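Local coordinates for protein NegoA.19184.a (PDB 5UEB) that is of unknown function, a gonococcal member of the DUF4265 family built from two antiparallel beta sheets and two helices, at residues E43-L53 with I103-N114. Numbering follows the deposited sequence.
Sequences EIPLFAPNLAL and IRKNGENYLSVN. With EDO (1,2-ethanediol), chain N.
Three successive carbonyls of the loop, those of Ile44, Pro45 and Leu46, are each taken by a side chain of the hairpin formed by strands 102-105 and 110-115. Arg104, CG anti to its N (chi1 -177°) and extended to NE, is long enough to bring NH1 to Ile44 O (2.9 Å, N-H...O 159°), above the carbonyl plane. Short Ser112 sits where the backbones come close; in the conformer described, its OG donates to Pro45 O at 2.7 Å. The longer Tyr110 delivers OH to Leu46 O, also 2.7 Å away. Around these bonds the packing is tight. Leu46, apolar and branched, covers one guanidinium face with CD1, and buried Ile44 rests CD1 against Asn114 CB (3.8 Å) and CG2 against Ser112.

At the partly exposed end, flat Phe47 still packs closely, CE1 3.5 Å from Tyr110 CZ near the ring's rim, the planes oblique at 35°. Looser is the opposite guanidinium face, where Glu43 OE1 stands 3.6 Å from Arg104 NH2 without a directed N-H; Glu43 OE2 is hydrogen-bonded to Ser30 N. A water links Leu53 N and Asn114 OD1. The whole is an interface between two antiparallel sheets, in which a loop linking strands of one docks on an edge beta hairpin of the other.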
loop_
_atom_site.group_PDB
_atom_site.type_symbol
_atom_site.label_atom_id
_atom_site.label_comp_id
_atom_site.label_asym_id
_atom_site.label_seq_id
_atom_site.Cartn_x
_atom_site.Cartn_y
_atom_site.Cartn_z
ATOM N N GLU B 43 -7.549 -8.594 -15.652
ATOM C CA GLU B 43 -6.798 -7.928 -16.700
ATOM C C GLU B 43 -5.448 -7.541 -16.129
ATOM O O GLU B 43 -5.305 -7.359 -14.917
ATOM C CB GLU B 43 -7.486 -6.627 -17.155
ATOM C CG GLU B 43 -8.830 -6.813 -17.818
ATOM C CD GLU B 43 -9.311 -5.529 -18.454
ATOM O OE1 GLU B 43 -9.154 -5.375 -19.681
ATOM O OE2 GLU B 43 -9.830 -4.655 -17.720
ATOM N N ILE B 44 -4.457 -7.420 -17.009
ATOM C CA ILE B 44 -3.138 -6.921 -16.608
ATOM C C ILE B 44 -3.237 -5.409 -16.427
ATOM O O ILE B 44 -3.588 -4.706 -17.385
ATOM C CB ILE B 44 -2.093 -7.257 -17.674
ATOM C CG1 ILE B 44 -2.013 -8.768 -17.873
ATOM C CG2 ILE B 44 -0.719 -6.706 -17.255
ATOM C CD1 ILE B 44 -1.209 -9.163 -19.091
ATOM N N PRO B 45 -2.938 -4.859 -15.249
ATOM C CA PRO B 45 -3.026 -3.401 -15.078
ATOM C C PRO B 45 -2.015 -2.691 -15.970
ATOM O O PRO B 45 -0.841 -3.063 -16.019
ATOM C CB PRO B 45 -2.704 -3.199 -13.590
ATOM C CG PRO B 45 -3.036 -4.542 -12.943
ATOM C CD PRO B 45 -2.607 -5.549 -13.986
ATOM N N LEU B 46 -2.486 -1.669 -16.692
ATOM C CA LEU B 46 -1.617 -0.935 -17.607
ATOM C C LEU B 46 -0.750 0.077 -16.874
ATOM O O LEU B 46 0.425 0.248 -17.218
ATOM C CB LEU B 46 -2.450 -0.220 -18.677
ATOM C CG LEU B 46 -3.075 -1.116 -19.749
ATOM C CD1 LEU B 46 -4.022 -0.284 -20.620
ATOM C CD2 LEU B 46 -1.977 -1.753 -20.594
ATOM N N PHE B 47 -1.313 0.776 -15.882
ATOM C CA PHE B 47 -0.631 1.918 -15.274
ATOM C C PHE B 47 -0.654 1.910 -13.750
ATOM O O PHE B 47 0.300 2.380 -13.116
ATOM C CB PHE B 47 -1.262 3.226 -15.754
ATOM C CG PHE B 47 -1.242 3.391 -17.239
ATOM C CD1 PHE B 47 -0.057 3.663 -17.897
ATOM C CD2 PHE B 47 -2.407 3.268 -17.975
ATOM C CE1 PHE B 47 -0.036 3.807 -19.269
ATOM C CE2 PHE B 47 -2.389 3.411 -19.345
ATOM C CZ PHE B 47 -1.204 3.673 -19.988
ATOM N N ALA B 48 -1.733 1.426 -13.151
ATOM C CA ALA B 48 -1.844 1.474 -11.703
ATOM C C ALA B 48 -0.761 0.593 -11.089
ATOM O O ALA B 48 -0.570 -0.549 -11.533
ATOM C CB ALA B 48 -3.224 1.006 -11.247
ATOM N N PRO B 49 -0.027 1.080 -10.101
ATOM C CA PRO B 49 1.067 0.294 -9.527
ATOM C C PRO B 49 0.592 -0.682 -8.457
ATOM O O PRO B 49 -0.516 -0.585 -7.921
ATOM C CB PRO B 49 1.966 1.372 -8.903
ATOM C CG PRO B 49 1.017 2.468 -8.533
ATOM C CD PRO B 49 -0.038 2.474 -9.615
ATOM N N ASN B 50 1.469 -1.645 -8.163
ATOM C CA ASN B 50 1.326 -2.578 -7.046
ATOM C C ASN B 50 0.177 -3.564 -7.217
ATOM O O ASN B 50 -0.332 -4.094 -6.224
ATOM C CB ASN B 50 1.252 -1.859 -5.693
ATOM C CG ASN B 50 2.398 -0.884 -5.496
ATOM O OD1 ASN B 50 2.189 0.300 -5.235
ATOM N ND2 ASN B 50 3.611 -1.380 -5.636
ATOM N N LEU B 51 -0.243 -3.818 -8.457
ATOM C CA LEU B 51 -1.335 -4.738 -8.759
ATOM C C LEU B 51 -0.965 -5.653 -9.922
ATOM O O LEU B 51 -0.217 -5.271 -10.827
ATOM C CB LEU B 51 -2.622 -3.966 -9.099
ATOM C CG LEU B 51 -3.265 -3.245 -7.922
ATOM C CD1 LEU B 51 -4.402 -2.349 -8.424
ATOM C CD2 LEU B 51 -3.790 -4.263 -6.931
ATOM N N ALA B 52 -1.501 -6.871 -9.893
ATOM C CA ALA B 52 -1.218 -7.846 -10.933
ATOM C C ALA B 52 -2.470 -8.638 -11.272
ATOM O O ALA B 52 -3.406 -8.750 -10.473
ATOM C CB ALA B 52 -0.110 -8.823 -10.510
ATOM N N LEU B 53 -2.453 -9.185 -12.483
ATOM C CA LEU B 53 -3.470 -10.135 -12.924
ATOM C C LEU B 53 -3.702 -11.197 -11.855
ATOM O O LEU B 53 -2.752 -11.751 -11.287
ATOM C CB LEU B 53 -2.958 -10.810 -14.203
ATOM C CG LEU B 53 -3.819 -11.912 -14.830
ATOM C CD1 LEU B 53 -5.112 -11.308 -15.381
ATOM C CD2 LEU B 53 -3.046 -12.642 -15.928
ATOM N N ILE B 103 0.973 -10.442 -22.510
ATOM C CA ILE B 103 1.115 -9.016 -22.781
ATOM C C ILE B 103 -0.256 -8.376 -22.971
ATOM O O ILE B 103 -1.218 -9.011 -23.420
ATOM C CB ILE B 103 2.052 -8.726 -23.974
ATOM C CG1 ILE B 103 1.414 -9.152 -25.290
ATOM C CG2 ILE B 103 3.397 -9.435 -23.783
ATOM C CD1 ILE B 103 2.255 -8.811 -26.505
ATOM N N ARG B 104 -0.336 -7.102 -22.596
ATOM C CA ARG B 104 -1.491 -6.260 -22.884
ATOM C C ARG B 104 -0.974 -4.964 -23.490
ATOM O O ARG B 104 -0.120 -4.305 -22.893
ATOM C CB ARG B 104 -2.277 -5.963 -21.597
ATOM C CG ARG B 104 -3.545 -5.147 -21.852
ATOM C CD ARG B 104 -4.265 -4.777 -20.570
ATOM N NE ARG B 104 -5.387 -3.889 -20.865
ATOM C CZ ARG B 104 -6.147 -3.305 -19.945
ATOM N NH1 ARG B 104 -5.907 -3.505 -18.658
ATOM N NH2 ARG B 104 -7.139 -2.509 -20.324
ATOM N N LYS B 105 -1.474 -4.607 -24.673
ATOM C CA LYS B 105 -1.052 -3.396 -25.375
ATOM C C LYS B 105 -1.854 -2.184 -24.920
ATOM O O LYS B 105 -3.029 -2.289 -24.555
ATOM C CB LYS B 105 -1.259 -3.545 -26.886
ATOM C CG LYS B 105 -0.479 -4.658 -27.551
ATOM C CD LYS B 105 -0.905 -4.841 -29.008
ATOM C CE LYS B 105 -0.678 -3.577 -29.827
ATOM N NZ LYS B 105 -1.106 -3.747 -31.247
ATOM N N ASN B 106 -1.211 -1.015 -24.973
ATOM C CA ASN B 106 -1.910 0.271 -24.961
ATOM C C ASN B 106 -1.349 1.053 -26.146
ATOM O O ASN B 106 -0.345 1.758 -26.020
ATOM C CB ASN B 106 -1.748 1.024 -23.649
ATOM C CG ASN B 106 -2.659 2.238 -23.570
ATOM O OD1 ASN B 106 -2.199 3.379 -23.564
ATOM N ND2 ASN B 106 -3.966 1.993 -23.545
ATOM N N GLY B 107 -1.997 0.918 -27.301
ATOM C CA GLY B 107 -1.416 1.497 -28.491
ATOM C C GLY B 107 -0.230 0.663 -28.960
ATOM O O GLY B 107 -0.007 -0.470 -28.520
ATOM N N GLU B 108 0.561 1.262 -29.846
ATOM C CA GLU B 108 1.622 0.536 -30.533
ATOM C C GLU B 108 2.960 0.553 -29.804
ATOM O O GLU B 108 3.829 -0.261 -30.133
ATOM C CB GLU B 108 1.808 1.088 -31.946
ATOM C CG GLU B 108 0.587 0.876 -32.817
ATOM C CD GLU B 108 0.196 -0.588 -32.902
ATOM O OE1 GLU B 108 0.949 -1.370 -33.518
ATOM O OE2 GLU B 108 -0.857 -0.960 -32.340
ATOM N N ASN B 109 3.151 1.440 -28.827
ATOM C CA ASN B 109 4.467 1.616 -28.221
ATOM C C ASN B 109 4.505 1.304 -26.730
ATOM O O ASN B 109 5.512 1.602 -26.075
ATOM C CB ASN B 109 4.987 3.035 -28.469
ATOM C CG ASN B 109 5.010 3.395 -29.936
ATOM O OD1 ASN B 109 4.193 4.186 -30.399
ATOM N ND2 ASN B 109 5.942 2.809 -30.677
ATOM N N TYR B 110 3.458 0.706 -26.172
ATOM C CA TYR B 110 3.388 0.470 -24.737
ATOM C C TYR B 110 2.790 -0.899 -24.478
ATOM O O TYR B 110 1.775 -1.269 -25.084
ATOM C CB TYR B 110 2.511 1.525 -24.048
ATOM C CG TYR B 110 2.515 1.466 -22.531
ATOM C CD1 TYR B 110 1.657 0.616 -21.830
ATOM C CD2 TYR B 110 3.368 2.278 -21.797
ATOM C CE1 TYR B 110 1.658 0.577 -20.448
ATOM C CE2 TYR B 110 3.381 2.243 -20.413
ATOM C CZ TYR B 110 2.520 1.398 -19.743
ATOM O OH TYR B 110 2.543 1.376 -18.368
ATOM N N LEU B 111 3.414 -1.637 -23.569
ATOM C CA LEU B 111 2.924 -2.931 -23.133
ATOM C C LEU B 111 2.998 -3.000 -21.622
ATOM O O LEU B 111 3.929 -2.473 -21.010
ATOM C CB LEU B 111 3.834 -4.076 -23.644
ATOM C CG LEU B 111 3.773 -4.511 -25.102
ATOM C CD1 LEU B 111 4.821 -5.579 -25.368
ATOM C CD2 LEU B 111 2.375 -5.025 -25.424
ATOM N N SER B 112 2.022 -3.663 -21.021
ATOM C CA SER B 112 2.166 -4.152 -19.662
ATOM C C SER B 112 2.183 -5.672 -19.729
ATOM O O SER B 112 1.340 -6.275 -20.404
ATOM C CB SER B 112 1.038 -3.624 -18.779
ATOM O OG SER B 112 1.390 -3.661 -17.418
ATOM N N VAL B 113 3.154 -6.279 -19.048
ATOM C CA VAL B 113 3.461 -7.700 -19.166
ATOM C C VAL B 113 3.271 -8.365 -17.817
ATOM O O VAL B 113 3.784 -7.879 -16.802
ATOM C CB VAL B 113 4.900 -7.908 -19.666
ATOM C CG1 VAL B 113 5.199 -9.395 -19.823
ATOM C CG2 VAL B 113 5.116 -7.143 -20.973
ATOM N N ASN B 114 2.555 -9.487 -17.812
ATOM C CA ASN B 114 2.404 -10.325 -16.633
ATOM C C ASN B 114 3.403 -11.469 -16.694
ATOM O O ASN B 114 3.449 -12.201 -17.690
ATOM C CB ASN B 114 1.006 -10.941 -16.566
ATOM C CG ASN B 114 0.815 -11.758 -15.318
ATOM O OD1 ASN B 114 0.586 -11.208 -14.242
ATOM N ND2 ASN B 114 0.937 -13.085 -15.444
HETATM C C1 EDO N . -1.978 0.170 -4.753
HETATM O O1 EDO N . -2.207 -0.908 -3.837
HETATM C C2 EDO N . -2.999 0.154 -5.886
HETATM O O2 EDO N . -2.720 1.222 -6.800
HETATM O O HOH W 1 -0.161 -8.542 -14.142
#